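Local coordinates for tail fiber protein (Acinetobacter phage AM24, PDB 5W5P) that probably recognises and depolymerises the capsular polysaccharide of the Acinetobacter baumannii host as a trimeric tailspike of the phage, at residues I498-K503 with G511-K516; T542-L547 with K562-P567. All blocks are in the same frame, centred on the assembly; numbering follows the deposited sequence.

Contact 1: residues I498-K503 with G511-K516; sequences IFMQMK and GAAVAK
Ile498 pairs with Ala515, Met500 with Ala513 and Met502 with Gly511 as the hydrogen-bonded pairs of an antiparallel beta hairpin. Strands 492-503 and 509-523 form its arms, within a five-stranded antiparallel sheet near the C-terminal end of the chain. In the middle of the ladder the bonds run both ways: Met500 N reaches Ala513 O at 2.8 Å, and Ala513 N returns to Met500 O. At the end nearest the turn, the bond from Gly511 N to Met502 O is weak.

The side chains alternate between two faces. Ile498, Met500 and Met502 share one with Ala513 and Ala515. Met500 and Met502 are selenomethionines. The chain of Met500 turns at chi3 (-79°), bringing CE across to the partner strand. There CE lies 3.7 Å from Ala513 CB and 4.0 Å from Ala515 CB. Met502 passes over Gly511. Its CE comes to Ala513 CB at 3.8 Å, so the Ala513 methyl meets the ends of both selenomethionines. Phe564 and His563 from a loop also pack on Met502, while Val473 of strand 470-477 packs on Met500. The partners named on this face come from the same chain.

Phe499, Gln501, Ala512 and Val514 occupy the other face, which meets the second subunit. Gln501 uses its amide there: NE2 bonds to Gln522 and OE1 to Ser612, both of the second subunit. Thr493 of that subunit packs on Phe499. With CG of Phe499 anti to the backbone N (chi1 177°), the ring leans toward the partner strand. Its CE1 lies 4.1 Å from Ala512 CB. At the ring edge, in the ring plane, Ala513 O sits 3.4 Å from Phe499 CD1.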
loop_
_atom_site.group_PDB
_atom_site.type_symbol
_atom_site.label_atom_id
_atom_site.label_comp_id
_atom_site.label_asym_id
_atom_site.label_seq_id
_atom_site.Cartn_x
_atom_site.Cartn_y
_atom_site.Cartn_z
ATOM N N ILE A 498 18.614 34.019 -15.741
ATOM C CA ILE A 498 18.418 35.177 -14.869
ATOM C C ILE A 498 17.309 36.023 -15.487
ATOM O O ILE A 498 17.550 36.870 -16.345
ATOM C CB ILE A 498 19.708 35.972 -14.676
ATOM C CG1 ILE A 498 20.859 35.038 -14.291
ATOM C CG2 ILE A 498 19.513 37.063 -13.628
ATOM C CD1 ILE A 498 22.210 35.705 -14.322
ATOM N N PHE A 499 16.078 35.794 -15.037
ATOM C CA PHE A 499 14.937 36.602 -15.458
ATOM C C PHE A 499 14.952 37.905 -14.666
ATOM O O PHE A 499 14.720 37.906 -13.453
ATOM C CB PHE A 499 13.629 35.840 -15.254
ATOM C CG PHE A 499 12.392 36.638 -15.591
ATOM C CD1 PHE A 499 12.416 37.611 -16.579
ATOM C CD2 PHE A 499 11.203 36.410 -14.922
ATOM C CE1 PHE A 499 11.280 38.338 -16.886
ATOM C CE2 PHE A 499 10.066 37.138 -15.227
ATOM C CZ PHE A 499 10.105 38.101 -16.211
HETATM N N MSE A 500 15.222 39.013 -15.348
HETATM C CA MSE A 500 15.292 40.306 -14.686
HETATM C C MSE A 500 14.059 41.145 -14.981
HETATM O O MSE A 500 13.709 41.373 -16.143
HETATM C CB MSE A 500 16.545 41.070 -15.114
HETATM C CG MSE A 500 17.853 40.329 -14.897
HETATM SE SE MSE A 500 19.267 40.953 -16.102
HETATM C CE MSE A 500 18.710 40.002 -17.711
ATOM N N GLN A 501 13.407 41.612 -13.921
ATOM C CA GLN A 501 12.266 42.511 -14.024
ATOM C C GLN A 501 12.685 43.860 -13.454
ATOM O O GLN A 501 12.952 43.975 -12.252
ATOM C CB GLN A 501 11.055 41.940 -13.287
ATOM C CG GLN A 501 10.448 40.728 -13.981
ATOM C CD GLN A 501 9.337 40.069 -13.174
ATOM O OE1 GLN A 501 9.547 39.642 -12.037
ATOM N NE2 GLN A 501 8.149 39.987 -13.762
HETATM N N MSE A 502 12.761 44.872 -14.313
HETATM C CA MSE A 502 13.106 46.216 -13.859
HETATM C C MSE A 502 11.858 46.894 -13.319
HETATM O O MSE A 502 10.851 47.018 -14.019
HETATM C CB MSE A 502 13.730 47.048 -14.986
HETATM C CG MSE A 502 14.394 46.235 -16.086
HETATM SE SE MSE A 502 15.833 45.060 -15.470
HETATM C CE MSE A 502 16.046 44.025 -17.106
ATOM N N LYS A 503 11.930 47.328 -12.064
ATOM C CA LYS A 503 10.773 47.853 -11.361
ATOM C C LYS A 503 11.095 49.211 -10.758
ATOM O O LYS A 503 12.254 49.545 -10.499
ATOM C CB LYS A 503 10.303 46.895 -10.259
ATOM C CG LYS A 503 10.027 45.480 -10.734
ATOM C CD LYS A 503 9.567 44.607 -9.579
ATOM C CE LYS A 503 9.305 43.185 -10.024
ATOM N NZ LYS A 503 8.742 42.388 -8.906
ATOM N N GLY A 511 10.485 47.149 -17.465
ATOM C CA GLY A 511 11.315 46.434 -18.416
ATOM C C GLY A 511 11.487 44.996 -17.990
ATOM O O GLY A 511 11.194 44.622 -16.849
ATOM N N ALA A 512 11.968 44.184 -18.928
ATOM C CA ALA A 512 12.158 42.767 -18.661
ATOM C C ALA A 512 13.198 42.216 -19.621
ATOM O O ALA A 512 13.214 42.571 -20.800
ATOM C CB ALA A 512 10.841 41.986 -18.787
ATOM N N ALA A 513 14.055 41.342 -19.103
ATOM C CA ALA A 513 15.107 40.724 -19.891
ATOM C C ALA A 513 15.460 39.386 -19.263
ATOM O O ALA A 513 15.006 39.052 -18.164
ATOM C CB ALA A 513 16.342 41.627 -19.976
ATOM N N VAL A 514 16.283 38.618 -19.969
ATOM C CA VAL A 514 16.765 37.341 -19.453
ATOM C C VAL A 514 18.176 37.117 -19.980
ATOM O O VAL A 514 18.458 37.366 -21.157
ATOM C CB VAL A 514 15.820 36.177 -19.827
ATOM C CG1 VAL A 514 15.477 36.213 -21.304
ATOM C CG2 VAL A 514 16.422 34.828 -19.435
ATOM N N ALA A 515 19.068 36.684 -19.093
ATOM C CA ALA A 515 20.444 36.362 -19.437
ATOM C C ALA A 515 20.675 34.865 -19.301
ATOM O O ALA A 515 20.171 34.229 -18.369
ATOM C CB ALA A 515 21.429 37.120 -18.541
ATOM N N LYS A 516 21.435 34.305 -20.233
ATOM C CA LYS A 516 21.866 32.914 -20.176
ATOM C C LYS A 516 23.362 32.889 -19.883
ATOM O O LYS A 516 24.161 33.398 -20.677
ATOM C CB LYS A 516 21.553 32.194 -21.486
ATOM C CG LYS A 516 20.138 32.424 -22.002
ATOM C CD LYS A 516 19.098 31.896 -21.031
ATOM C CE LYS A 516 19.223 30.386 -20.868
ATOM N NZ LYS A 516 18.141 29.791 -20.023
#

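Contact 2: residues T542-L547 with K562-P567; sequences TGFTQL and KHFTSP
The backbones of 542-547 and 562-567 do not pair: the first belongs to strand 535-546, the second is an irregular loop, and their nearest CA atoms, in Leu547 and Lys562, are 6.3 Å apart. Side chains of the strand bridge the gap.

Gln546 grips the backbone of Phe564 twice through its amide. Phe564 N donates to Gln546 OE1 at 3.0 Å, in the carbonyl plane and on a lone pair. Gln546 NE2 donates to Phe564 O at 2.6 Å, from above the plane of that carbonyl. These two bonds fix the rotation of the amide. The extended chain of Lys562 crosses Gln546 at about a right angle, with Lys562 CG 3.6 Å from Gln546 CD.

The contact fastens the loop between strands 558-559 and 569-574 to strand 535-546, an outermost strand of the five-stranded antiparallel sheet within the chain. Beside Gln546, Phe544 has CG anti to the backbone N (chi1 178°), which carries its ring out to the loop. Pro567 CG makes a CH-pi contact over the centre of one face, 3.6 Å from the ring centroid of Phe544. The Phe544 edge turns to the face of Phe564 in an offset edge-to-face pair, planes at 81°. Leu582 of strand 577-582 touches the side chains of Phe544, Phe564 and Pro567. Phe544 CZ lies 3.8 Å from Phe564 CB.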
loop_
_atom_site.group_PDB
_atom_site.type_symbol
_atom_site.label_atom_id
_atom_site.label_comp_id
_atom_site.label_asym_id
_atom_site.label_seq_id
_atom_site.Cartn_x
_atom_site.Cartn_y
_atom_site.Cartn_z
ATOM N N THR A 542 26.196 33.483 -22.467
ATOM C CA THR A 542 25.913 32.710 -23.670
ATOM C C THR A 542 24.707 33.229 -24.439
ATOM O O THR A 542 24.604 32.988 -25.645
ATOM C CB THR A 542 25.680 31.234 -23.323
ATOM O OG1 THR A 542 24.312 31.031 -22.940
ATOM C CG2 THR A 542 26.591 30.805 -22.190
ATOM N N GLY A 543 23.790 33.922 -23.776
ATOM C CA GLY A 543 22.597 34.407 -24.440
ATOM C C GLY A 543 22.014 35.586 -23.701
ATOM O O GLY A 543 22.184 35.725 -22.485
ATOM N N PHE A 544 21.323 36.446 -24.445
ATOM C CA PHE A 544 20.672 37.605 -23.853
ATOM C C PHE A 544 19.557 38.065 -24.778
ATOM O O PHE A 544 19.720 38.073 -26.001
ATOM C CB PHE A 544 21.669 38.746 -23.605
ATOM C CG PHE A 544 21.039 39.983 -23.032
ATOM C CD1 PHE A 544 20.827 40.101 -21.671
ATOM C CD2 PHE A 544 20.651 41.025 -23.855
ATOM C CE1 PHE A 544 20.242 41.233 -21.139
ATOM C CE2 PHE A 544 20.067 42.163 -23.332
ATOM C CZ PHE A 544 19.861 42.265 -21.970
ATOM N N THR A 545 18.426 38.433 -24.189
ATOM C CA THR A 545 17.349 39.057 -24.942
ATOM C C THR A 545 16.531 39.905 -23.984
ATOM O O THR A 545 16.416 39.588 -22.797
ATOM C CB THR A 545 16.457 38.029 -25.653
ATOM O OG1 THR A 545 15.309 38.685 -26.209
ATOM C CG2 THR A 545 15.998 36.957 -24.701
ATOM N N GLN A 546 15.979 40.993 -24.510
ATOM C CA GLN A 546 15.177 41.908 -23.717
ATOM C C GLN A 546 14.042 42.436 -24.573
ATOM O O GLN A 546 14.141 42.487 -25.802
ATOM C CB GLN A 546 16.009 43.078 -23.174
ATOM C CG GLN A 546 16.468 44.074 -24.229
ATOM C CD GLN A 546 17.522 45.030 -23.705
ATOM O OE1 GLN A 546 17.393 45.579 -22.610
ATOM N NE2 GLN A 546 18.580 45.222 -24.480
ATOM N N LEU A 547 12.957 42.818 -23.915
ATOM C CA LEU A 547 11.849 43.453 -24.606
ATOM C C LEU A 547 12.147 44.936 -24.786
ATOM O O LEU A 547 12.576 45.611 -23.845
ATOM C CB LEU A 547 10.550 43.249 -23.829
ATOM C CG LEU A 547 9.880 41.903 -24.097
ATOM C CD1 LEU A 547 9.147 41.405 -22.857
ATOM C CD2 LEU A 547 8.940 42.009 -25.290
ATOM N N LYS A 562 13.741 49.523 -23.117
ATOM C CA LYS A 562 14.988 48.789 -23.332
ATOM C C LYS A 562 16.043 49.347 -22.380
ATOM O O LYS A 562 16.590 50.431 -22.603
ATOM C CB LYS A 562 15.426 48.910 -24.789
ATOM C CG LYS A 562 16.771 48.278 -25.100
ATOM C CD LYS A 562 17.205 48.566 -26.532
ATOM C CE LYS A 562 18.541 47.910 -26.831
ATOM N NZ LYS A 562 18.982 48.094 -28.239
ATOM N N HIS A 563 16.337 48.603 -21.308
ATOM C CA HIS A 563 17.232 49.108 -20.270
ATOM C C HIS A 563 18.702 48.863 -20.593
ATOM O O HIS A 563 19.562 49.643 -20.163
ATOM C CB HIS A 563 16.895 48.464 -18.923
ATOM C CG HIS A 563 15.676 49.033 -18.264
ATOM N ND1 HIS A 563 14.406 48.851 -18.768
ATOM C CD2 HIS A 563 15.532 49.782 -17.144
ATOM C CE1 HIS A 563 13.533 49.462 -17.985
ATOM N NE2 HIS A 563 14.190 50.035 -16.994
ATOM N N PHE A 564 19.011 47.797 -21.326
ATOM C CA PHE A 564 20.387 47.416 -21.614
ATOM C C PHE A 564 20.722 47.693 -23.075
ATOM O O PHE A 564 19.908 47.436 -23.967
ATOM C CB PHE A 564 20.619 45.935 -21.289
ATOM C CG PHE A 564 20.601 45.622 -19.815
ATOM C CD1 PHE A 564 21.739 45.803 -19.044
ATOM C CD2 PHE A 564 19.451 45.139 -19.204
ATOM C CE1 PHE A 564 21.737 45.516 -17.696
ATOM C CE2 PHE A 564 19.441 44.842 -17.849
ATOM C CZ PHE A 564 20.588 45.034 -17.094
ATOM N N THR A 565 21.919 48.225 -23.315
ATOM C CA THR A 565 22.417 48.486 -24.666
ATOM C C THR A 565 23.699 47.678 -24.850
ATOM O O THR A 565 24.755 48.049 -24.330
ATOM C CB THR A 565 22.648 49.979 -24.894
ATOM O OG1 THR A 565 21.390 50.666 -24.858
ATOM C CG2 THR A 565 23.312 50.224 -26.241
ATOM N N SER A 566 23.589 46.565 -25.584
ATOM C CA SER A 566 24.663 45.610 -25.844
ATOM C C SER A 566 25.425 45.275 -24.566
ATOM O O SER A 566 26.584 45.675 -24.407
ATOM C CB SER A 566 25.611 46.153 -26.915
ATOM O OG SER A 566 26.328 47.268 -26.429
ATOM N N PRO A 567 24.818 44.535 -23.642
ATOM C CA PRO A 567 25.457 44.318 -22.340
ATOM C C PRO A 567 26.615 43.335 -22.404
ATOM O O PRO A 567 26.642 42.409 -23.220
ATOM C CB PRO A 567 24.316 43.765 -21.481
ATOM C CG PRO A 567 23.424 43.087 -22.459
ATOM C CD PRO A 567 23.498 43.890 -23.730
#

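From the N terminus, the chain runs through 498-503, turns, and returns through 511-516, so contact 1 closes a beta hairpin. It then continues along strand 509-523 and comes back on strand 535-546, laying 542-547 beside 511-516. Contact 2 closes the next loop, when 562-567 folds back onto that strand. The two are in series, neither nested nor crossed, with centres 9 Å apart. They meet at a classic beta bulge, where Thr542 and Gly543 both face Lys516, and again where Ala513 packs against Gln546. Thr542 N lies 2.7 Å from Lys516 O. Together they join three consecutive strands of one sheet to the loop before strand 569-574. Both also touch the second subunit.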